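Local coordinates for protein manganese-containing pseudocatalase (Thermus thermophilus, PDB 2V8T) that probably breaks hydrogen peroxide down to water and oxygen at a centre of two manganese ions in each subunit, as other manganese catalases do, at residues Q27-G32 / L163-M168; A78-S83 / N171-E176; F153-A158 / G186-A191; A195-S198 / M204-M207. One frame throughout, in Å; residues are numbered along the deposited sequence. Where two conformers were deposited one is given.

Contacts 1, 2 and 3 are buried, whereas contact 4 is only partly buried and its centre lies about 24 Å from the centre of the chain. Helix 172-200 runs through contacts 2, 3 and 4; helix 144-166 serves contacts 1 and 3. Chemistry changes with place. Contact 1 is purely aliphatic, and contact 2 is van der Waals contact across the helices, with its polar bonds kept inside one helix or given to a sulfate at the start of helix 172-200. Contact 3 is joined by a manganese ion. Contact 4, where helix 172-200 meets the loop that follows it, combines a carboxylate and water network with a small apolar contact. Contacts 1 and 2 touch, as do 3 and 4.

Contact 1: Q27-G32 / L163-M168; sequences QALLGG and LRVYEM
L29 and V165 reach toward each other tip to tip, methyl against methyl. The L29 CG is turned anti to its carbonyl carbon (chi1 -49°), which carries both of its methyls to V165. CD2 touches CG2 of V165 at 3.9 Å, while CD1 takes the other branch, 4.0 Å from V165 CG1 and at a similar distance from V165 CB. The two branches of valine are thus divided between the two methyls of leucine. V165 CG2 also has A28 as a looser neighbour, with A28 CB 4.5 Å away, and so faces two successive residues of segment 27-32. That segment is one short, weakly bonded helical turn: Q27 O accepts from L30 N and G31 N, and A28 and L29 are the residues it turns to helix 144-166. I178 of helix 172-200 packs on both L29 and V165, and H161 and K162 of helix 144-166 lie against L29 as well. The backbone of L29 is hydrogen-bonded to that of E36, a manganese ligand, and the L29 side chain comes within about 6 Å of the E36 side chain at their nearest atoms. Every group that meets here is a hydrocarbon and all three residues are buried, so the join of the short turn to helix 144-166 rests on dispersion and the exclusion of water.

Contact 2: A78-S83 / N171-E176; sequences AATINS and NPVARE. With SO4 (sulfate ion), chain H.
S83, whose CB rests on V173, grips A79 O twice: its OG donates at 2.8 Å to A79 O and its backbone N is bonded there too, the two arriving from opposite faces of the carbonyl plane. OG is placed for this by lying anti to the carbonyl carbon of S83 (chi1 -66°), folded back along its own helix. What S83 offers the other helix is therefore largely carbon, with CB 3.9 Å from V173 CG2. One turn earlier T80 does much the same. Its OG1 is hydrogen-bonded to L76 O, and its methyl, anti to the backbone N, presses on the neighbouring backbone, with CG2 3.8 Å from A174 CA and 3.9 Å from V173 O. Helices 57-85 and 172-200 are antiparallel members of the ferritin-like four-helix bundle; the axes of the two segments run at 169°, with a closest approach of 9.5 Å. At the start of helix 172-200, N171 points elsewhere: ND2 donates to sulfate O3 at 3.0 Å (158° at the hydrogen) and is also bonded to D19. The sulfate, probably from the crystallisation liquor, is held by K16 N as well. An alanine in place of S83 is likely to keep the CB contact with V173 but leave A79 O with the backbone donor alone of this pair. Because both hydroxyls are spent on carbonyls of helix 57-85, this helix meets helix 172-200 largely through carbon, the T80 methyl also lying against V173 O, although T80 and S83 are polar residues.

Contact 3: F153-A158 / G186-A191; sequences FLEVAA and GVHAAA. With MN (manganese (II) ion), chain D.
Metal bonds dominate where E155 and H188 meet. The carboxylate of E155 chelates one manganese with both oxygens, OE2 at 2.2 Å and OE1 at 2.4 Å from the metal, and H188 ND1 binds the same ion at 2.2 Å. A water is bound to the manganese too, and E70 OE2 is a further ligand from helix 57-85. The E155 chain bends at its second torsion (chi2 -74°), which folds the carboxylate over to the metal. Polar contact without a bond comes next: the carboxylate plane stands at 90° to the imidazole, E155 CD lies at the ring edge in its plane, and E155 OE2 comes to 3.4 Å from H188 ND1, where the shared metal accounts for the closeness. Beyond the first shell, Y43 OH is hydrogen-bonded to E155 OE2, and E69 OE1 to H188 NE2, so each ligand has a second-shell partner that probably fixes its orientation. Van der Waals contact completes the join, with E155 CD 3.3 Å from H188 CB, and A189 CB 4.0 Å from E155 CB and 4.2 Å from V156 CG1. Segments 153-158 and 186-191 run roughly antiparallel, their axes 155° apart in direction and 8.8 Å from each other at closest. Helices 144-166 and 172-200 are two members of the ferritin-like four-helix bundle, which helices 36-49 and 57-85 complete around the metals, while F153 and V156 pack on a neighbouring subunit, the fourth of the assembly.

Contact 4: A195-S198 / M204-M207; sequences ALES and MTKM
E197 reaches across to T205 with an extended side chain, in the conformer described here, one of two modelled for E197. CB leaves helix 172-200 with CG anti to the carbonyl carbon, which sets the chain heading for the 204-207 segment. CG passes M204 N at 3.7 Å. CD comes next, 3.5 Å from T205 OG1, and beyond it the carboxylate divides its work. OE2 accepts from T205 OG1 at 2.7 Å through its syn lone pair, and from T205 N at 3.0 Å (155° at the hydrogen), the amide arriving from above the carboxylate plane, 44° out of it. OE1 takes a water at 2.8 Å; that water also donates to T205 OG1 at 3.3 Å, closing a small ring of bonds with the carboxylate. The E197 and T205 side chains cross at about a right angle. A valine in place of T205 would probably leave OE2 with only the amide of these two donors and the water without its second acceptor. Beneath this polar layer, L196 CB packs on M204 CG at 3.9 Å, where the two chains slant across one another. L148 and F152 of helix 144-166 back the apolar layer, F152 touching both L196 and M204. The contact ties the last turns of helix 172-200 to the loop leading on to helix 219-226, and M204 of the fourth subunit packs on M204 here, at a subunit interface.

Contact 1: Q27-G32 / L163-M168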
loop_
_atom_site.group_PDB
_atom_site.type_symbol
_atom_site.label_atom_id
_atom_site.label_comp_id
_atom_site.label_asym_id
_atom_site.label_seq_id
_atom_site.Cartn_x
_atom_site.Cartn_y
_atom_site.Cartn_z
ATOM N N GLN A 27 -19.202 4.548 -2.189
ATOM C CA GLN A 27 -17.967 3.892 -2.601
ATOM C C GLN A 27 -17.572 2.733 -1.695
ATOM O O GLN A 27 -16.947 1.788 -2.176
ATOM C CB GLN A 27 -16.813 4.895 -2.706
ATOM C CG GLN A 27 -16.830 5.784 -3.935
ATOM C CD GLN A 27 -16.413 5.177 -5.256
ATOM O OE1 GLN A 27 -16.511 5.859 -6.304
ATOM N NE2 GLN A 27 -15.939 3.940 -5.283
ATOM N N ALA A 28 -17.863 2.795 -0.385
ATOM C CA ALA A 28 -17.535 1.648 0.459
ATOM C C ALA A 28 -18.123 0.348 -0.072
ATOM O O ALA A 28 -17.553 -0.731 0.107
ATOM C CB ALA A 28 -18.046 1.853 1.896
ATOM N N LEU A 29 -19.296 0.459 -0.686
ATOM C CA LEU A 29 -20.050 -0.675 -1.193
ATOM C C LEU A 29 -19.564 -1.135 -2.563
ATOM O O LEU A 29 -20.035 -2.148 -3.080
ATOM C CB LEU A 29 -21.551 -0.342 -1.254
ATOM C CG LEU A 29 -22.115 0.269 0.042
ATOM C CD1 LEU A 29 -23.619 0.465 -0.121
ATOM C CD2 LEU A 29 -21.785 -0.584 1.264
ATOM N N LEU A 30 -18.617 -0.379 -3.154
ATOM C CA LEU A 30 -18.044 -0.714 -4.449
ATOM C C LEU A 30 -16.623 -1.279 -4.242
ATOM O O LEU A 30 -16.350 -2.437 -4.493
ATOM C CB LEU A 30 -18.067 0.473 -5.389
ATOM C CG LEU A 30 -17.537 0.207 -6.795
ATOM C CD1 LEU A 30 -18.190 -1.033 -7.452
ATOM C CD2 LEU A 30 -17.753 1.451 -7.657
ATOM N N GLY A 31 -15.692 -0.410 -3.771
ATOM C CA GLY A 31 -14.281 -0.741 -3.698
ATOM C C GLY A 31 -13.721 -0.899 -2.301
ATOM O O GLY A 31 -12.503 -1.085 -2.186
ATOM N N GLY A 32 -14.536 -0.812 -1.252
ATOM C CA GLY A 32 -14.073 -1.119 0.074
ATOM C C GLY A 32 -13.867 -2.589 0.312
ATOM O O GLY A 32 -14.210 -3.432 -0.514
ATOM N N LEU A 163 -26.165 -1.767 5.236
ATOM C CA LEU A 163 -27.106 -1.206 6.198
ATOM C C LEU A 163 -26.595 0.141 6.744
ATOM O O LEU A 163 -27.360 1.099 6.883
ATOM C CB LEU A 163 -27.345 -2.165 7.351
ATOM C CG LEU A 163 -28.188 -3.400 7.006
ATOM C CD1 LEU A 163 -27.998 -4.468 8.091
ATOM C CD2 LEU A 163 -29.652 -3.050 6.875
ATOM N N ARG A 164 -25.315 0.182 7.108
ATOM C CA ARG A 164 -24.783 1.427 7.684
ATOM C C ARG A 164 -24.769 2.561 6.663
ATOM O O ARG A 164 -25.141 3.684 6.982
ATOM C CB ARG A 164 -23.389 1.170 8.258
ATOM C CG ARG A 164 -23.453 0.288 9.501
ATOM C CD ARG A 164 -22.073 -0.244 9.894
ATOM N NE ARG A 164 -22.188 -1.025 11.122
ATOM C CZ ARG A 164 -21.162 -1.641 11.702
ATOM N NH1 ARG A 164 -19.998 -1.735 11.105
ATOM N NH2 ARG A 164 -21.372 -2.237 12.864
ATOM N N VAL A 165 -24.388 2.272 5.402
ATOM C CA VAL A 165 -24.418 3.316 4.390
ATOM C C VAL A 165 -25.862 3.747 4.143
ATOM O O VAL A 165 -26.150 4.942 3.952
ATOM C CB VAL A 165 -23.720 2.851 3.106
ATOM C CG1 VAL A 165 -23.920 3.849 1.963
ATOM C CG2 VAL A 165 -22.216 2.676 3.364
ATOM N N TYR A 166 -26.822 2.810 4.124
ATOM C CA TYR A 166 -28.227 3.153 3.993
ATOM C C TYR A 166 -28.640 4.183 5.021
ATOM O O TYR A 166 -29.400 5.120 4.764
ATOM C CB TYR A 166 -29.079 1.876 4.131
ATOM C CG TYR A 166 -30.549 2.126 3.997
ATOM C CD1 TYR A 166 -31.304 2.445 5.095
ATOM C CD2 TYR A 166 -31.213 1.979 2.770
ATOM C CE1 TYR A 166 -32.666 2.667 4.984
ATOM C CE2 TYR A 166 -32.561 2.184 2.643
ATOM C CZ TYR A 166 -33.286 2.547 3.772
ATOM O OH TYR A 166 -34.660 2.764 3.715
ATOM N N GLU A 167 -28.158 3.998 6.264
ATOM C CA GLU A 167 -28.475 4.882 7.365
ATOM C C GLU A 167 -27.799 6.252 7.292
ATOM O O GLU A 167 -28.136 7.144 8.086
ATOM C CB GLU A 167 -28.141 4.197 8.685
ATOM C CG GLU A 167 -29.061 3.004 8.965
ATOM C CD GLU A 167 -28.724 2.398 10.282
ATOM O OE1 GLU A 167 -27.488 2.012 10.373
ATOM O OE2 GLU A 167 -29.521 2.262 11.199
ATOM N N MET A 168 -26.849 6.422 6.349
ATOM C CA MET A 168 -26.169 7.681 6.119
ATOM C C MET A 168 -26.790 8.489 4.975
ATOM O O MET A 168 -26.541 9.691 4.911
ATOM C CB MET A 168 -24.662 7.408 5.813
ATOM C CG MET A 168 -23.918 6.753 6.954
ATOM S SD MET A 168 -22.281 6.048 6.476
ATOM C CE MET A 168 -21.364 7.570 5.983
#

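Contact 2: A78-S83 / N171-E176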
loop_
_atom_site.group_PDB
_atom_site.type_symbol
_atom_site.label_atom_id
_atom_site.label_comp_id
_atom_site.label_asym_id
_atom_site.label_seq_id
_atom_site.Cartn_x
_atom_site.Cartn_y
_atom_site.Cartn_z
ATOM N N ALA A 78 -21.746 1.097 -9.210
ATOM C CA ALA A 78 -21.126 2.151 -9.971
ATOM C C ALA A 78 -22.188 3.108 -10.542
ATOM O O ALA A 78 -21.994 4.325 -10.551
ATOM C CB ALA A 78 -20.247 1.583 -11.065
ATOM N N ALA A 79 -23.295 2.554 -11.056
ATOM C CA ALA A 79 -24.371 3.392 -11.605
ATOM C C ALA A 79 -24.966 4.307 -10.554
ATOM O O ALA A 79 -25.356 5.445 -10.853
ATOM C CB ALA A 79 -25.452 2.528 -12.250
ATOM N N THR A 80 -25.076 3.815 -9.318
ATOM C CA THR A 80 -25.589 4.603 -8.225
ATOM C C THR A 80 -24.651 5.787 -7.919
ATOM O O THR A 80 -25.078 6.929 -7.782
ATOM C CB THR A 80 -25.769 3.707 -6.978
ATOM O OG1 THR A 80 -26.667 2.637 -7.280
ATOM C CG2 THR A 80 -26.302 4.474 -5.809
ATOM N N ILE A 81 -23.359 5.480 -7.793
ATOM C CA ILE A 81 -22.353 6.521 -7.595
ATOM C C ILE A 81 -22.377 7.526 -8.727
ATOM O O ILE A 81 -22.367 8.747 -8.500
ATOM C CB ILE A 81 -20.964 5.861 -7.406
ATOM C CG1 ILE A 81 -20.938 5.094 -6.093
ATOM C CG2 ILE A 81 -19.857 6.882 -7.512
ATOM C CD1 ILE A 81 -19.833 4.061 -6.011
ATOM N N ASN A 82 -22.417 7.040 -9.961
ATOM C CA ASN A 82 -22.424 7.930 -11.107
ATOM C C ASN A 82 -23.661 8.828 -11.101
ATOM O O ASN A 82 -23.596 9.996 -11.495
ATOM C CB ASN A 82 -22.297 7.156 -12.396
ATOM C CG ASN A 82 -20.914 6.561 -12.557
ATOM O OD1 ASN A 82 -19.947 7.080 -12.002
ATOM N ND2 ASN A 82 -20.818 5.471 -13.353
ATOM N N SER A 83 -24.804 8.278 -10.702
ATOM C CA SER A 83 -26.020 9.046 -10.584
ATOM C C SER A 83 -25.862 10.185 -9.596
ATOM O O SER A 83 -26.331 11.308 -9.844
ATOM C CB SER A 83 -27.191 8.147 -10.163
ATOM O OG SER A 83 -27.543 7.200 -11.141
ATOM N N ASN A 171 -30.763 9.515 -0.225
ATOM C CA ASN A 171 -31.007 9.655 -1.629
ATOM C C ASN A 171 -31.745 8.419 -2.154
ATOM O O ASN A 171 -31.255 7.302 -1.989
ATOM C CB ASN A 171 -29.664 9.751 -2.396
ATOM C CG ASN A 171 -28.733 10.732 -1.816
ATOM O OD1 ASN A 171 -28.081 10.385 -0.797
ATOM N ND2 ASN A 171 -28.642 11.915 -2.362
ATOM N N PRO A 172 -32.878 8.595 -2.847
ATOM C CA PRO A 172 -33.584 7.396 -3.369
ATOM C C PRO A 172 -32.741 6.494 -4.216
ATOM O O PRO A 172 -32.932 5.271 -4.193
ATOM C CB PRO A 172 -34.779 8.009 -4.128
ATOM C CG PRO A 172 -35.076 9.270 -3.318
ATOM C CD PRO A 172 -33.708 9.823 -2.976
ATOM N N VAL A 173 -31.807 7.026 -5.027
ATOM C CA VAL A 173 -31.021 6.136 -5.871
ATOM C C VAL A 173 -30.217 5.149 -5.001
ATOM O O VAL A 173 -30.091 3.965 -5.320
ATOM C CB VAL A 173 -30.159 6.900 -6.874
ATOM C CG1 VAL A 173 -29.020 7.692 -6.224
ATOM C CG2 VAL A 173 -29.645 5.986 -7.952
ATOM N N ALA A 174 -29.646 5.669 -3.915
ATOM C CA ALA A 174 -28.889 4.820 -3.003
ATOM C C ALA A 174 -29.787 3.875 -2.241
ATOM O O ALA A 174 -29.454 2.706 -2.047
ATOM C CB ALA A 174 -28.076 5.690 -2.026
ATOM N N ARG A 175 -30.946 4.372 -1.783
ATOM C CA ARG A 175 -31.853 3.512 -1.004
ATOM C C ARG A 175 -32.406 2.365 -1.848
ATOM O O ARG A 175 -32.577 1.266 -1.338
ATOM C CB ARG A 175 -33.063 4.367 -0.527
ATOM C CG ARG A 175 -32.718 5.426 0.570
ATOM C CD ARG A 175 -33.827 6.248 1.079
ATOM N NE ARG A 175 -34.923 5.580 1.730
ATOM C CZ ARG A 175 -35.325 5.560 3.003
ATOM N NH1 ARG A 175 -34.658 5.983 4.041
ATOM N NH2 ARG A 175 -36.528 5.019 3.159
ATOM N N GLU A 176 -32.696 2.637 -3.109
ATOM C CA GLU A 176 -33.199 1.580 -4.007
ATOM C C GLU A 176 -32.140 0.514 -4.269
ATOM O O GLU A 176 -32.377 -0.680 -4.148
ATOM C CB GLU A 176 -33.765 2.073 -5.341
ATOM C CG GLU A 176 -35.057 2.823 -5.169
ATOM C CD GLU A 176 -36.248 2.032 -4.655
ATOM O OE1 GLU A 176 -36.192 0.781 -4.613
ATOM O OE2 GLU A 176 -37.226 2.715 -4.261
HETATM S S SO4 H . -31.833 13.152 -4.152
HETATM O O1 SO4 H . -31.244 14.496 -4.276
HETATM O O2 SO4 H . -32.894 13.020 -5.139
HETATM O O3 SO4 H . -30.802 12.147 -4.420
HETATM O O4 SO4 H . -32.364 12.966 -2.807
#

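Contact 3: F153-A158 / G186-A191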
loop_
_atom_site.group_PDB
_atom_site.type_symbol
_atom_site.label_atom_id
_atom_site.label_comp_id
_atom_site.label_asym_id
_atom_site.label_seq_id
_atom_site.Cartn_x
_atom_site.Cartn_y
_atom_site.Cartn_z
ATOM N N PHE A 153 -19.493 -15.453 5.906
ATOM C CA PHE A 153 -19.066 -14.243 6.642
ATOM C C PHE A 153 -19.043 -13.014 5.732
ATOM O O PHE A 153 -19.529 -11.949 6.092
ATOM C CB PHE A 153 -17.697 -14.496 7.274
ATOM C CG PHE A 153 -17.063 -13.229 7.756
ATOM C CD1 PHE A 153 -17.569 -12.549 8.869
ATOM C CD2 PHE A 153 -16.026 -12.646 7.066
ATOM C CE1 PHE A 153 -17.066 -11.312 9.237
ATOM C CE2 PHE A 153 -15.502 -11.412 7.499
ATOM C CZ PHE A 153 -16.064 -10.750 8.586
ATOM N N LEU A 154 -18.445 -13.163 4.534
ATOM C CA LEU A 154 -18.286 -12.029 3.627
ATOM C C LEU A 154 -19.647 -11.424 3.322
ATOM O O LEU A 154 -19.806 -10.199 3.283
ATOM C CB LEU A 154 -17.654 -12.424 2.307
ATOM C CG LEU A 154 -16.645 -11.550 1.582
ATOM C CD1 LEU A 154 -16.499 -12.085 0.104
ATOM C CD2 LEU A 154 -16.798 -10.057 1.817
ATOM N N GLU A 155 -20.660 -12.252 3.026
ATOM C CA GLU A 155 -21.949 -11.724 2.713
ATOM C C GLU A 155 -22.579 -10.965 3.856
ATOM O O GLU A 155 -23.218 -9.930 3.642
ATOM C CB GLU A 155 -22.916 -12.818 2.188
ATOM C CG GLU A 155 -22.534 -13.338 0.814
ATOM C CD GLU A 155 -22.824 -12.410 -0.357
ATOM O OE1 GLU A 155 -23.751 -11.573 -0.302
ATOM O OE2 GLU A 155 -22.200 -12.596 -1.452
ATOM N N VAL A 156 -22.469 -11.476 5.093
ATOM C CA VAL A 156 -23.096 -10.758 6.212
ATOM C C VAL A 156 -22.282 -9.514 6.619
ATOM O O VAL A 156 -22.878 -8.531 7.076
ATOM C CB VAL A 156 -23.458 -11.683 7.374
ATOM C CG1 VAL A 156 -24.539 -12.666 6.941
ATOM C CG2 VAL A 156 -22.269 -12.400 7.991
ATOM N N ALA A 157 -20.964 -9.533 6.448
ATOM C CA ALA A 157 -20.164 -8.321 6.659
ATOM C C ALA A 157 -20.546 -7.255 5.601
ATOM O O ALA A 157 -20.758 -6.084 5.922
ATOM C CB ALA A 157 -18.684 -8.655 6.596
ATOM N N ALA A 158 -20.661 -7.687 4.347
ATOM C CA ALA A 158 -21.090 -6.779 3.277
ATOM C C ALA A 158 -22.476 -6.220 3.570
ATOM O O ALA A 158 -22.740 -5.040 3.348
ATOM C CB ALA A 158 -21.069 -7.497 1.937
ATOM N N GLY A 186 -28.979 -11.380 1.074
ATOM C CA GLY A 186 -29.662 -12.376 1.861
ATOM C C GLY A 186 -29.733 -13.700 1.152
ATOM O O GLY A 186 -29.549 -14.775 1.774
ATOM N N VAL A 187 -30.005 -13.692 -0.154
ATOM C CA VAL A 187 -30.014 -14.915 -0.944
ATOM C C VAL A 187 -28.629 -15.561 -0.921
ATOM O O VAL A 187 -28.500 -16.762 -0.705
ATOM C CB VAL A 187 -30.458 -14.623 -2.394
ATOM C CG1 VAL A 187 -30.212 -15.817 -3.301
ATOM C CG2 VAL A 187 -31.950 -14.231 -2.376
ATOM N N HIS A 188 -27.569 -14.751 -1.152
ATOM C CA HIS A 188 -26.242 -15.357 -1.207
ATOM C C HIS A 188 -25.833 -15.937 0.143
ATOM O O HIS A 188 -25.257 -17.025 0.195
ATOM C CB HIS A 188 -25.222 -14.309 -1.675
ATOM C CG HIS A 188 -25.476 -13.828 -3.055
ATOM N ND1 HIS A 188 -24.833 -12.710 -3.528
ATOM C CD2 HIS A 188 -26.327 -14.295 -4.019
ATOM C CE1 HIS A 188 -25.280 -12.537 -4.770
ATOM N NE2 HIS A 188 -26.182 -13.461 -5.094
ATOM N N ALA A 189 -26.078 -15.211 1.244
ATOM C CA ALA A 189 -25.766 -15.754 2.563
ATOM C C ALA A 189 -26.535 -17.031 2.824
ATOM O O ALA A 189 -26.012 -18.016 3.354
ATOM C CB ALA A 189 -26.048 -14.734 3.658
ATOM N N ALA A 190 -27.824 -17.034 2.457
ATOM C CA ALA A 190 -28.633 -18.250 2.630
ATOM C C ALA A 190 -28.070 -19.399 1.800
ATOM O O ALA A 190 -28.073 -20.551 2.256
ATOM C CB ALA A 190 -30.095 -17.952 2.231
ATOM N N ALA A 191 -27.630 -19.118 0.568
ATOM C CA ALA A 191 -27.146 -20.152 -0.311
ATOM C C ALA A 191 -25.840 -20.750 0.234
ATOM O O ALA A 191 -25.664 -21.968 0.268
ATOM C CB ALA A 191 -26.940 -19.613 -1.731
HETATM MN MN MN D . -23.407 -11.217 -2.680
HETATM O O HOH W 1 -22.304 -9.366 -3.010
#

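Contact 4: A195-S198 / M204-M207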
loop_
_atom_site.group_PDB
_atom_site.type_symbol
_atom_site.label_atom_id
_atom_site.label_comp_id
_atom_site.label_asym_id
_atom_site.label_seq_id
_atom_site.Cartn_x
_atom_site.Cartn_y
_atom_site.Cartn_z
ATOM N N ALA A 195 -25.184 -24.488 1.595
ATOM C CA ALA A 195 -24.072 -25.291 1.142
ATOM C C ALA A 195 -23.274 -25.840 2.351
ATOM O O ALA A 195 -22.922 -27.017 2.390
ATOM C CB ALA A 195 -23.158 -24.455 0.247
ATOM N N LEU A 196 -23.019 -24.979 3.344
ATOM C CA LEU A 196 -22.313 -25.438 4.555
ATOM C C LEU A 196 -23.140 -26.463 5.307
ATOM O O LEU A 196 -22.562 -27.444 5.829
ATOM C CB LEU A 196 -21.989 -24.245 5.454
ATOM C CG LEU A 196 -20.830 -23.386 4.967
ATOM C CD1 LEU A 196 -20.846 -22.016 5.625
ATOM C CD2 LEU A 196 -19.511 -24.107 5.159
ATOM N N GLU A 197 -24.448 -26.312 5.395
ATOM C CA GLU A 197 -25.273 -27.318 6.060
ATOM C C GLU A 197 -25.118 -28.679 5.383
ATOM O O GLU A 197 -24.997 -29.709 6.038
ATOM C CB GLU A 197 -26.787 -26.854 5.967
ATOM C CG GLU A 197 -27.170 -25.606 6.769
ATOM C CD GLU A 197 -28.564 -24.915 6.654
ATOM O OE1 GLU A 197 -29.278 -25.114 5.573
ATOM O OE2 GLU A 197 -28.788 -24.124 7.619
ATOM N N SER A 198 -25.120 -28.682 4.057
ATOM C CA SER A 198 -25.003 -29.912 3.314
ATOM C C SER A 198 -23.661 -30.603 3.544
ATOM O O SER A 198 -23.589 -31.833 3.600
ATOM C CB SER A 198 -25.332 -29.739 1.847
ATOM O OG SER A 198 -24.318 -29.039 1.129
ATOM N N MET A 204 -26.136 -23.408 9.558
ATOM C CA MET A 204 -25.681 -22.026 9.440
ATOM C C MET A 204 -26.782 -21.052 9.189
ATOM O O MET A 204 -26.725 -19.892 9.651
ATOM C CB MET A 204 -24.614 -21.931 8.352
ATOM C CG MET A 204 -23.320 -22.607 8.686
ATOM S SD MET A 204 -22.520 -22.009 10.181
ATOM C CE MET A 204 -22.103 -20.337 9.678
ATOM N N THR A 205 -27.829 -21.415 8.417
ATOM C CA THR A 205 -28.875 -20.455 8.151
ATOM C C THR A 205 -29.627 -20.050 9.406
ATOM O O THR A 205 -30.273 -18.976 9.403
ATOM C CB THR A 205 -29.875 -20.940 7.087
ATOM O OG1 THR A 205 -30.541 -22.115 7.511
ATOM C CG2 THR A 205 -29.214 -21.126 5.721
ATOM N N LYS A 206 -29.576 -20.839 10.479
ATOM C CA LYS A 206 -30.230 -20.476 11.695
ATOM C C LYS A 206 -29.577 -19.277 12.410
ATOM O O LYS A 206 -30.183 -18.658 13.270
ATOM C CB LYS A 206 -30.233 -21.676 12.674
ATOM C CG LYS A 206 -30.699 -21.458 14.124
ATOM C CD LYS A 206 -30.637 -22.734 14.926
ATOM C CE LYS A 206 -30.861 -22.439 16.400
ATOM N NZ LYS A 206 -30.818 -23.811 17.036
ATOM N N MET A 207 -28.359 -18.944 12.015
ATOM C CA MET A 207 -27.687 -17.762 12.544
ATOM C C MET A 207 -28.221 -16.477 11.945
ATOM O O MET A 207 -27.984 -15.401 12.469
ATOM C CB MET A 207 -26.056 -17.832 12.161
ATOM C CG MET A 207 -25.227 -17.142 13.183
ATOM S SD MET A 207 -23.565 -17.329 12.772
ATOM C CE MET A 207 -23.292 -18.964 13.380
HETATM O O HOH W 2 -31.762 -23.921 5.049
#